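Local coordinates for IMC sub-compartment protein ISP1 (Toxoplasma gondii, PDB 4CHM) that belongs to the inner membrane complex proteins critical for parasite replication, and adopts a pleckstrin homology fold whose molecular activity remains undefined, at residues L40-E44 and A45-L49; D15-R18 and R19-G23; T113-V116 and D117-K121; L93-L96 and E97-N100. All blocks are in the same frame, centred on the assembly; numbering follows the deposited sequence.

Contact 1 (L40-E44 and A45-L49); sequences LHYNE and ADSSL
The phenol end of Tyr42 meets CB and CA of Ser47, with the ring running past the serine. Tyr42 has CG anti to the backbone N (chi1 -173°), which lays the ring along residues 47-48. The approach is tight at the far end, where Tyr42 OH lies 3.0 Å from Ser47 CB. Ser48 O comes to the ring obliquely, 3.2 Å from Tyr42 CD1. Leu49 CD2 sits at the ring edge instead, near its plane. Leu49 CD2 is also 4.1 Å from Leu40 CD1, and these two leucine side chains cross at a slant. Phe115 of the C-terminal helix packs on both leucines.

These residues form the turn end of the beta hairpin made by strands 35-43 and 48-53 of the PH fold. Tyr42 and Leu49 are a non-hydrogen-bonded antiparallel pair. Asn43 and Ser48 are the hydrogen-bonded pair, with Asn43 N to Ser48 O at 2.8 Å and nearly straight. Ser47 and Ser48 both face Asn43, which makes a G1 beta bulge.

On the other face of the hairpin, the side chains of Asn43 and Asp46 cross at about a right angle, and their amide and carboxylate planes are 58° apart. Asn43 OD1 accepts from Asp46 N at 3.2 Å. Asp46 OD1 is 3.3 Å from Asn43 OD1, and both are acceptors. Ser48 OG donates to the syn side of Asp46 OD1 at 2.5 Å.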
loop_
_atom_site.group_PDB
_atom_site.type_symbol
_atom_site.label_atom_id
_atom_site.label_comp_id
_atom_site.label_asym_id
_atom_site.label_seq_id
_atom_site.Cartn_x
_atom_site.Cartn_y
_atom_site.Cartn_z
ATOM N N LEU A 40 3.078 -7.514 4.529
ATOM C CA LEU A 40 1.907 -7.290 3.720
ATOM C C LEU A 40 1.715 -8.471 2.808
ATOM O O LEU A 40 2.654 -8.904 2.121
ATOM C CB LEU A 40 2.066 -6.025 2.870
ATOM C CG LEU A 40 0.921 -5.601 1.952
ATOM C CD1 LEU A 40 -0.331 -5.183 2.749
ATOM C CD2 LEU A 40 1.377 -4.472 1.006
ATOM N N HIS A 41 0.489 -8.963 2.756
ATOM C CA HIS A 41 0.187 -10.166 2.013
ATOM C C HIS A 41 -1.124 -10.024 1.306
ATOM O O HIS A 41 -2.010 -9.323 1.774
ATOM C CB HIS A 41 0.154 -11.378 2.949
ATOM C CG HIS A 41 -0.171 -12.676 2.255
ATOM N ND1 HIS A 41 -1.390 -13.237 2.305
ATOM C CD2 HIS A 41 0.642 -13.577 1.545
ATOM C CE1 HIS A 41 -1.380 -14.427 1.632
ATOM N NE2 HIS A 41 -0.145 -14.635 1.180
ATOM N N TYR A 42 -1.250 -10.654 0.150
ATOM C CA TYR A 42 -2.564 -10.764 -0.510
ATOM C C TYR A 42 -3.039 -12.179 -0.499
ATOM O O TYR A 42 -2.308 -13.078 -0.924
ATOM C CB TYR A 42 -2.505 -10.301 -1.963
ATOM C CG TYR A 42 -3.889 -10.258 -2.607
ATOM C CD1 TYR A 42 -4.892 -9.447 -2.075
ATOM C CD2 TYR A 42 -4.215 -11.090 -3.671
ATOM C CE1 TYR A 42 -6.154 -9.412 -2.629
ATOM C CE2 TYR A 42 -5.484 -11.061 -4.239
ATOM C CZ TYR A 42 -6.445 -10.222 -3.713
ATOM O OH TYR A 42 -7.716 -10.182 -4.254
ATOM N N ASN A 43 -4.286 -12.369 -0.046
ATOM C CA ASN A 43 -4.965 -13.673 -0.039
ATOM C C ASN A 43 -6.029 -13.723 -1.141
ATOM O O ASN A 43 -7.116 -13.177 -0.979
ATOM C CB ASN A 43 -5.619 -13.912 1.342
ATOM C CG ASN A 43 -6.206 -15.311 1.479
ATOM O OD1 ASN A 43 -7.149 -15.671 0.787
ATOM N ND2 ASN A 43 -5.634 -16.105 2.368
ATOM N N GLU A 44 -5.703 -14.333 -2.271
ATOM C CA GLU A 44 -6.597 -14.273 -3.443
ATOM C C GLU A 44 -7.869 -15.137 -3.277
ATOM O O GLU A 44 -8.895 -14.826 -3.858
ATOM C CB GLU A 44 -5.856 -14.627 -4.746
ATOM C CG GLU A 44 -5.365 -16.069 -4.814
ATOM C CD GLU A 44 -4.087 -16.229 -5.641
ATOM O OE1 GLU A 44 -3.831 -15.379 -6.521
ATOM O OE2 GLU A 44 -3.336 -17.209 -5.413
ATOM N N ALA A 45 -7.803 -16.166 -2.432
ATOM C CA ALA A 45 -8.993 -16.968 -2.107
ATOM C C ALA A 45 -10.164 -16.069 -1.658
ATOM O O ALA A 45 -11.176 -15.965 -2.356
ATOM C CB ALA A 45 -8.673 -18.021 -1.050
ATOM N N ASP A 46 -10.000 -15.355 -0.551
ATOM C CA ASP A 46 -11.055 -14.446 -0.100
ATOM C C ASP A 46 -10.833 -12.988 -0.556
ATOM O O ASP A 46 -11.527 -12.079 -0.102
ATOM C CB ASP A 46 -11.241 -14.529 1.418
ATOM C CG ASP A 46 -10.213 -13.718 2.178
ATOM O OD1 ASP A 46 -9.276 -13.206 1.536
ATOM O OD2 ASP A 46 -10.330 -13.603 3.415
ATOM N N SER A 47 -9.890 -12.791 -1.474
ATOM C CA SER A 47 -9.510 -11.450 -1.964
ATOM C C SER A 47 -9.397 -10.377 -0.842
ATOM O O SER A 47 -10.194 -9.419 -0.762
ATOM C CB SER A 47 -10.424 -11.006 -3.119
ATOM O OG SER A 47 -11.689 -10.616 -2.647
ATOM N N SER A 48 -8.439 -10.592 0.058
ATOM C CA SER A 48 -8.152 -9.630 1.113
ATOM C C SER A 48 -6.635 -9.412 1.288
ATOM O O SER A 48 -5.817 -10.269 0.914
ATOM C CB SER A 48 -8.807 -10.070 2.424
ATOM O OG SER A 48 -8.278 -11.314 2.867
ATOM N N LEU A 49 -6.276 -8.235 1.791
ATOM C CA LEU A 49 -4.915 -7.930 2.194
ATOM C C LEU A 49 -4.793 -8.174 3.686
ATOM O O LEU A 49 -5.659 -7.778 4.454
ATOM C CB LEU A 49 -4.599 -6.440 1.954
ATOM C CG LEU A 49 -4.294 -5.911 0.560
ATOM C CD1 LEU A 49 -4.150 -4.401 0.635
ATOM C CD2 LEU A 49 -3.047 -6.529 -0.041
#

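Contact 2 (D15-R18 and R19-G23); sequences DLHR and RLLAG
Arg19 reaches back one turn to Asp15 on helix 10-22, the helix that precedes the first strand of the PH fold. Asp15, Arg18 and Arg19 form a salt-bridge network along it. Arg19 bends at its third torsion (chi3 -81°), which turns the guanidinium back toward the aspartate. It approaches side-on. Arg19 NE and NH2 both donate to Asp15 OD2, at 3.0 and 3.1 Å. The NE comes from above the carboxylate plane, while NH2 meets the anti side. One guanidinium face lies over Leu16 CA, and Arg19 NH2 is 3.7 Å from Leu16 CD1. The remaining nitrogen, NH1, makes a salt bridge to Asp111 at the start of helix 109-125. Arg19 thereby links the two helices.

Arg18 takes the other oxygen of the same carboxylate. Arg18 NH1 to Asp15 OD1 is 2.7 Å, with the oxygen in the guanidinium plane but the donor well above the carboxylate plane. One face of this guanidinium packs on the aliphatic part of its neighbour, with Arg18 NH2 3.7 Å from Arg19 CG. The two guanidinium planes are 52° apart. The shared aspartate probably offsets the like charges.

His17 lies on another side of the helix. His17 ND1 is hydrogen-bonded to Glu14, three residues earlier on the helix, and Leu118 of the C-terminal helix touches the side chain. Leu21 covers one face of the imidazole, with Leu21 CD1 4.4 Å from His17 NE2.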
loop_
_atom_site.group_PDB
_atom_site.type_symbol
_atom_site.label_atom_id
_atom_site.label_comp_id
_atom_site.label_asym_id
_atom_site.label_seq_id
_atom_site.Cartn_x
_atom_site.Cartn_y
_atom_site.Cartn_z
ATOM N N ASP A 15 5.737 -8.779 -10.976
ATOM C CA ASP A 15 6.743 -9.079 -9.998
ATOM C C ASP A 15 6.288 -8.661 -8.596
ATOM O O ASP A 15 6.442 -9.417 -7.634
ATOM C CB ASP A 15 8.077 -8.418 -10.374
ATOM C CG ASP A 15 9.201 -8.776 -9.398
ATOM O OD1 ASP A 15 9.793 -9.858 -9.535
ATOM O OD2 ASP A 15 9.435 -8.011 -8.450
ATOM N N LEU A 16 5.709 -7.468 -8.478
ATOM C CA LEU A 16 5.135 -7.057 -7.224
ATOM C C LEU A 16 4.009 -8.035 -6.816
ATOM O O LEU A 16 3.876 -8.394 -5.648
ATOM C CB LEU A 16 4.596 -5.637 -7.319
ATOM C CG LEU A 16 3.990 -5.152 -6.006
ATOM C CD1 LEU A 16 5.060 -5.225 -4.920
ATOM C CD2 LEU A 16 3.471 -3.745 -6.158
ATOM N N HIS A 17 3.233 -8.489 -7.793
ATOM C CA HIS A 17 2.127 -9.438 -7.526
ATOM C C HIS A 17 2.655 -10.709 -6.892
ATOM O O HIS A 17 2.163 -11.160 -5.843
ATOM C CB HIS A 17 1.417 -9.756 -8.829
ATOM C CG HIS A 17 0.110 -10.466 -8.664
ATOM N ND1 HIS A 17 -0.347 -11.334 -9.574
ATOM C CD2 HIS A 17 -0.891 -10.344 -7.703
ATOM C CE1 HIS A 17 -1.566 -11.771 -9.206
ATOM N NE2 HIS A 17 -1.899 -11.162 -8.071
ATOM N N ARG A 18 3.722 -11.250 -7.471
ATOM C CA ARG A 18 4.348 -12.433 -6.917
ATOM C C ARG A 18 4.830 -12.196 -5.475
ATOM O O ARG A 18 4.600 -13.027 -4.603
ATOM C CB ARG A 18 5.502 -12.899 -7.791
ATOM C CG ARG A 18 6.156 -14.175 -7.265
ATOM C CD ARG A 18 7.514 -14.433 -7.898
ATOM N NE ARG A 18 8.598 -13.949 -7.042
ATOM C CZ ARG A 18 9.297 -12.847 -7.278
ATOM N NH1 ARG A 18 9.039 -12.123 -8.358
ATOM N NH2 ARG A 18 10.264 -12.477 -6.441
ATOM N N ARG A 19 5.452 -11.070 -5.217
ATOM C CA ARG A 19 5.930 -10.798 -3.880
ATOM C C ARG A 19 4.793 -10.585 -2.869
ATOM O O ARG A 19 4.875 -11.034 -1.768
ATOM C CB ARG A 19 6.921 -9.667 -3.867
ATOM C CG ARG A 19 8.251 -10.005 -4.496
ATOM C CD ARG A 19 9.162 -8.817 -4.478
ATOM N NE ARG A 19 8.870 -7.916 -5.545
ATOM C CZ ARG A 19 8.648 -6.625 -5.421
ATOM N NH1 ARG A 19 8.697 -6.070 -4.259
ATOM N NH2 ARG A 19 8.395 -5.905 -6.481
ATOM N N LEU A 20 3.727 -9.945 -3.296
ATOM C CA LEU A 20 2.541 -9.763 -2.456
ATOM C C LEU A 20 1.912 -11.087 -2.064
ATOM O O LEU A 20 1.438 -11.249 -0.930
ATOM C CB LEU A 20 1.505 -8.882 -3.168
ATOM C CG LEU A 20 0.381 -8.211 -2.390
ATOM C CD1 LEU A 20 0.896 -7.501 -1.128
ATOM C CD2 LEU A 20 -0.415 -7.243 -3.273
ATOM N N LEU A 21 1.929 -12.052 -2.976
ATOM C CA LEU A 21 1.355 -13.358 -2.689
ATOM C C LEU A 21 2.231 -14.132 -1.732
ATOM O O LEU A 21 1.737 -14.953 -0.963
ATOM C CB LEU A 21 1.165 -14.180 -3.980
ATOM C CG LEU A 21 0.176 -13.648 -5.011
ATOM C CD1 LEU A 21 0.234 -14.501 -6.264
ATOM C CD2 LEU A 21 -1.245 -13.614 -4.439
ATOM N N ALA A 22 3.538 -13.911 -1.815
ATOM C CA ALA A 22 4.495 -14.606 -0.966
ATOM C C ALA A 22 4.643 -13.851 0.377
ATOM O O ALA A 22 5.246 -14.356 1.341
ATOM C CB ALA A 22 5.845 -14.697 -1.683
ATOM N N GLY A 23 4.048 -12.661 0.443
ATOM C CA GLY A 23 4.235 -11.789 1.595
ATOM C C GLY A 23 5.452 -10.915 1.400
ATOM O O GLY A 23 6.439 -11.369 0.855
#

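Contact 3 (T113-V116 and D117-K121); sequences TCFV and DLLKK. With SO4 (sulfate ion), chain E.
Phe115 and Leu119 sit one turn apart on helix 109-125, the C-terminal helix of the PH fold, which packs against the strongly bent antiparallel sheet. Their apolar contact is the main one. The two side chains lie alongside and point the same way. Leu119 CG is over one face of the ring, and Leu119 CD2 is 3.7 Å from Phe115 CZ. Phe106 meets the same ring at a slant, and Val91 and Leu93 of the sheet also touch it. On another side of the helix Val116 lies alongside the aliphatic chain of Lys120, with Val116 CG1 4.0 Å from Lys120 CE.

The polar contacts are mostly helical backbone bonds. Leu118 N to Cys114 O and Leu119 N to Phe115 O are both 2.9 Å. The bond from Asp117 N to Thr113 O is weak, at 3.5 Å. Asp117 OD2 also stands 3.3 Å from Thr113 O, but both are acceptors. Thr113 OG1 is hydrogen-bonded to Val109 O, one turn back.

Exposed Lys120 also hydrogen-bonds a sulfate. The ion probably comes from the crystallisation liquor. His70 and Gln74 also bind it, and Lys120 NZ donates to its O3 at 3.0 Å.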
loop_
_atom_site.group_PDB
_atom_site.type_symbol
_atom_site.label_atom_id
_atom_site.label_comp_id
_atom_site.label_asym_id
_atom_site.label_seq_id
_atom_site.Cartn_x
_atom_site.Cartn_y
_atom_site.Cartn_z
ATOM N N THR A 113 4.660 2.706 -6.824
ATOM C CA THR A 113 3.940 2.923 -8.058
ATOM C C THR A 113 3.251 1.676 -8.570
ATOM O O THR A 113 2.093 1.724 -8.897
ATOM C CB THR A 113 4.836 3.491 -9.169
ATOM O OG1 THR A 113 5.441 4.690 -8.736
ATOM C CG2 THR A 113 4.032 3.773 -10.368
ATOM N N CYS A 114 3.959 0.557 -8.570
ATOM C CA CYS A 114 3.367 -0.741 -8.974
ATOM C C CYS A 114 2.203 -1.157 -8.137
ATOM O O CYS A 114 1.293 -1.790 -8.642
ATOM C CB CYS A 114 4.400 -1.873 -8.943
ATOM S SG CYS A 114 5.586 -1.782 -10.271
ATOM N N PHE A 115 2.295 -0.927 -6.826
ATOM C CA PHE A 115 1.219 -1.303 -5.935
ATOM C C PHE A 115 -0.082 -0.655 -6.322
ATOM O O PHE A 115 -1.160 -1.285 -6.222
ATOM C CB PHE A 115 1.526 -0.933 -4.486
ATOM C CG PHE A 115 0.500 -1.463 -3.503
ATOM C CD1 PHE A 115 0.400 -2.837 -3.257
ATOM C CD2 PHE A 115 -0.290 -0.610 -2.783
ATOM C CE1 PHE A 115 -0.490 -3.340 -2.301
ATOM C CE2 PHE A 115 -1.248 -1.103 -1.875
ATOM C CZ PHE A 115 -1.330 -2.470 -1.628
ATOM N N VAL A 116 -0.023 0.638 -6.626
ATOM C CA VAL A 116 -1.244 1.384 -6.994
ATOM C C VAL A 116 -1.916 0.758 -8.221
ATOM O O VAL A 116 -3.109 0.473 -8.196
ATOM C CB VAL A 116 -0.969 2.908 -7.191
ATOM C CG1 VAL A 116 -2.170 3.610 -7.805
ATOM C CG2 VAL A 116 -0.638 3.554 -5.837
ATOM N N ASP A 117 -1.140 0.457 -9.243
ATOM C CA ASP A 117 -1.639 -0.228 -10.427
ATOM C C ASP A 117 -2.161 -1.623 -10.165
ATOM O O ASP A 117 -3.216 -1.958 -10.610
ATOM C CB ASP A 117 -0.550 -0.321 -11.466
ATOM C CG ASP A 117 -0.109 1.014 -11.950
ATOM O OD1 ASP A 117 -0.955 1.837 -12.261
ATOM O OD2 ASP A 117 1.076 1.246 -12.003
ATOM N N LEU A 118 -1.434 -2.419 -9.409
ATOM C CA LEU A 118 -1.856 -3.766 -9.100
ATOM C C LEU A 118 -3.166 -3.811 -8.317
ATOM O O LEU A 118 -3.994 -4.641 -8.567
ATOM C CB LEU A 118 -0.770 -4.497 -8.320
ATOM C CG LEU A 118 -1.093 -5.918 -7.889
ATOM C CD1 LEU A 118 -1.313 -6.819 -9.077
ATOM C CD2 LEU A 118 -0.057 -6.488 -6.950
ATOM N N LEU A 119 -3.319 -2.927 -7.354
ATOM C CA LEU A 119 -4.517 -2.870 -6.554
ATOM C C LEU A 119 -5.722 -2.497 -7.397
ATOM O O LEU A 119 -6.787 -3.027 -7.246
ATOM C CB LEU A 119 -4.335 -1.909 -5.415
ATOM C CG LEU A 119 -4.565 -2.476 -4.039
ATOM C CD1 LEU A 119 -6.026 -2.457 -3.718
ATOM C CD2 LEU A 119 -3.998 -3.856 -3.856
ATOM N N LYS A 120 -5.511 -1.578 -8.311
ATOM C CA LYS A 120 -6.524 -1.218 -9.237
ATOM C C LYS A 120 -6.902 -2.434 -10.067
ATOM O O LYS A 120 -8.057 -2.668 -10.265
ATOM C CB LYS A 120 -6.047 -0.065 -10.114
ATOM C CG LYS A 120 -6.413 1.276 -9.510
ATOM C CD LYS A 120 -5.859 2.491 -10.220
ATOM C CE LYS A 120 -5.860 3.648 -9.243
ATOM N NZ LYS A 120 -6.085 4.999 -9.813
ATOM N N LYS A 121 -5.921 -3.195 -10.517
ATOM C CA LYS A 121 -6.206 -4.356 -11.318
ATOM C C LYS A 121 -7.008 -5.392 -10.539
ATOM O O LYS A 121 -8.004 -5.841 -11.014
ATOM C CB LYS A 121 -4.913 -4.957 -11.867
ATOM C CG LYS A 121 -4.587 -4.550 -13.297
ATOM C CD LYS A 121 -3.153 -4.874 -13.719
ATOM C CE LYS A 121 -3.100 -5.935 -14.818
ATOM N NZ LYS A 121 -2.192 -5.562 -15.945
HETATM S S SO4 E . -6.131 8.851 -8.781
HETATM O O1 SO4 E . -5.798 9.602 -10.018
HETATM O O2 SO4 E . -5.957 9.730 -7.638
HETATM O O3 SO4 E . -5.227 7.676 -8.663
HETATM O O4 SO4 E . -7.505 8.367 -8.843
#

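Contact 4 (L93-L96 and E97-N100); sequences LHLL and ESGN. With SO4 (sulfate ion), chain F.
His94 has CG anti to the backbone N (chi1 -173°), which brings the edge of its imidazole to Gly99 O. This carbonyl and that of Asn100 both lie near the ring plane. His94 NE2 to Gly99 O is 3.0 Å, a weak and bent hydrogen bond. Ser98 turns its OG between the backbone N and the carbonyl carbon (chi1 75°). From there Ser98 OG accepts from Asn100 N at 3.1 Å, which is an ST turn. It shapes the turn joining strands 90-95 and 101-105 in the PH fold.

The backbone closes the turn. Leu95 N donates to Asn100 O at 2.8 Å, and the bond is almost straight. In return Gly99 N meets Leu95 O at 2.9 Å, but this bond is weak. Gly99 has positive phi, a conformation that favours glycine. Asp64, just before strand 65-69, receives a hydrogen bond from Glu97 N and so ties the turn to the neighbouring edge of the sheet.

The serine hydroxyl has a second role. It accepts from the backbone and also donates to a sulfate, with Ser98 OG 2.8 Å from O4. The ion probably comes from the crystallisation liquor. Leu95 CD1 is 3.7 Å from sulfate O4, and Arg58 also binds the ion. The Asn100 amide reaches another oxygen of the ion, with Asn100 ND2 2.6 Å from O1.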
loop_
_atom_site.group_PDB
_atom_site.type_symbol
_atom_site.label_atom_id
_atom_site.label_comp_id
_atom_site.label_asym_id
_atom_site.label_seq_id
_atom_site.Cartn_x
_atom_site.Cartn_y
_atom_site.Cartn_z
ATOM N N LEU A 93 -4.197 3.107 2.363
ATOM C CA LEU A 93 -5.485 2.513 2.076
ATOM C C LEU A 93 -6.554 3.286 2.780
ATOM O O LEU A 93 -6.631 3.287 4.022
ATOM C CB LEU A 93 -5.539 1.054 2.549
ATOM C CG LEU A 93 -4.335 0.166 2.280
ATOM C CD1 LEU A 93 -4.548 -1.148 3.024
ATOM C CD2 LEU A 93 -4.147 -0.061 0.779
ATOM N N HIS A 94 -7.397 3.924 2.002
ATOM C CA HIS A 94 -8.558 4.600 2.527
ATOM C C HIS A 94 -9.671 3.567 2.605
ATOM O O HIS A 94 -10.088 3.043 1.615
ATOM C CB HIS A 94 -8.951 5.754 1.598
ATOM C CG HIS A 94 -10.037 6.622 2.132
ATOM N ND1 HIS A 94 -10.846 7.372 1.324
ATOM C CD2 HIS A 94 -10.446 6.857 3.391
ATOM C CE1 HIS A 94 -11.715 8.027 2.061
ATOM N NE2 HIS A 94 -11.488 7.736 3.320
ATOM N N LEU A 95 -10.142 3.301 3.805
ATOM C CA LEU A 95 -11.089 2.221 4.039
ATOM C C LEU A 95 -12.555 2.658 4.014
ATOM O O LEU A 95 -12.879 3.677 4.520
ATOM C CB LEU A 95 -10.780 1.488 5.344
ATOM C CG LEU A 95 -9.338 1.068 5.555
ATOM C CD1 LEU A 95 -9.065 0.475 6.912
ATOM C CD2 LEU A 95 -8.883 0.156 4.451
ATOM N N LEU A 96 -13.401 1.871 3.373
ATOM C CA LEU A 96 -14.817 2.178 3.261
ATOM C C LEU A 96 -15.625 2.208 4.546
ATOM O O LEU A 96 -16.248 3.186 4.836
ATOM C CB LEU A 96 -15.457 1.182 2.303
ATOM C CG LEU A 96 -16.920 1.308 1.874
ATOM C CD1 LEU A 96 -17.343 2.735 1.640
ATOM C CD2 LEU A 96 -17.175 0.461 0.649
ATOM N N GLU A 97 -15.521 1.189 5.376
ATOM C CA GLU A 97 -16.350 1.161 6.587
ATOM C C GLU A 97 -16.005 2.269 7.570
ATOM O O GLU A 97 -16.883 3.013 7.988
ATOM C CB GLU A 97 -16.275 -0.189 7.286
ATOM C CG GLU A 97 -17.185 -0.314 8.506
ATOM C CD GLU A 97 -17.106 -1.700 9.132
ATOM O OE1 GLU A 97 -17.272 -2.703 8.407
ATOM O OE2 GLU A 97 -16.859 -1.788 10.339
ATOM N N SER A 98 -14.727 2.365 7.940
ATOM C CA SER A 98 -14.287 3.300 8.960
ATOM C C SER A 98 -14.066 4.684 8.378
ATOM O O SER A 98 -14.065 5.657 9.100
ATOM C CB SER A 98 -12.997 2.800 9.625
ATOM O OG SER A 98 -11.866 2.988 8.782
ATOM N N GLY A 99 -13.838 4.756 7.072
ATOM C CA GLY A 99 -13.391 6.016 6.436
ATOM C C GLY A 99 -11.954 6.490 6.767
ATOM O O GLY A 99 -11.520 7.545 6.299
ATOM N N ASN A 100 -11.224 5.731 7.587
ATOM C CA ASN A 100 -9.861 6.111 7.961
ATOM C C ASN A 100 -8.851 5.468 7.020
ATOM O O ASN A 100 -9.220 4.739 6.085
ATOM C CB ASN A 100 -9.573 5.718 9.424
ATOM C CG ASN A 100 -10.453 6.473 10.412
ATOM O OD1 ASN A 100 -10.664 7.688 10.269
ATOM N ND2 ASN A 100 -10.958 5.764 11.432
HETATM S S SO4 F . -10.102 1.816 11.797
HETATM O O1 SO4 F . -10.071 3.304 11.836
HETATM O O2 SO4 F . -11.288 1.332 12.514
HETATM O O3 SO4 F . -8.870 1.308 12.464
HETATM O O4 SO4 F . -10.189 1.343 10.380
#

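Overall arrangement
Contact 3 is the most buried, and the other three lie nearer the surface. Contacts 1 and 4 are turns at the ends of two hairpins in one sheet, with centres about 17 Å apart. Contacts 2 and 3 each lie within one helix, on two helices that pack together. Phe115 of contact 3 joins the core, touching Leu40 and Leu49 of contact 1 and Leu93 of contact 4. Leu20 of contact 2 packs on Leu118 and Leu40. Contacts 2 and 4 lie on opposite sides of the chain centre and do not touch. The chemistry of the four differs: polar bonds shape both turns, a shared carboxylate gathers two arginines in contact 2, and apolar packing dominates contact 3.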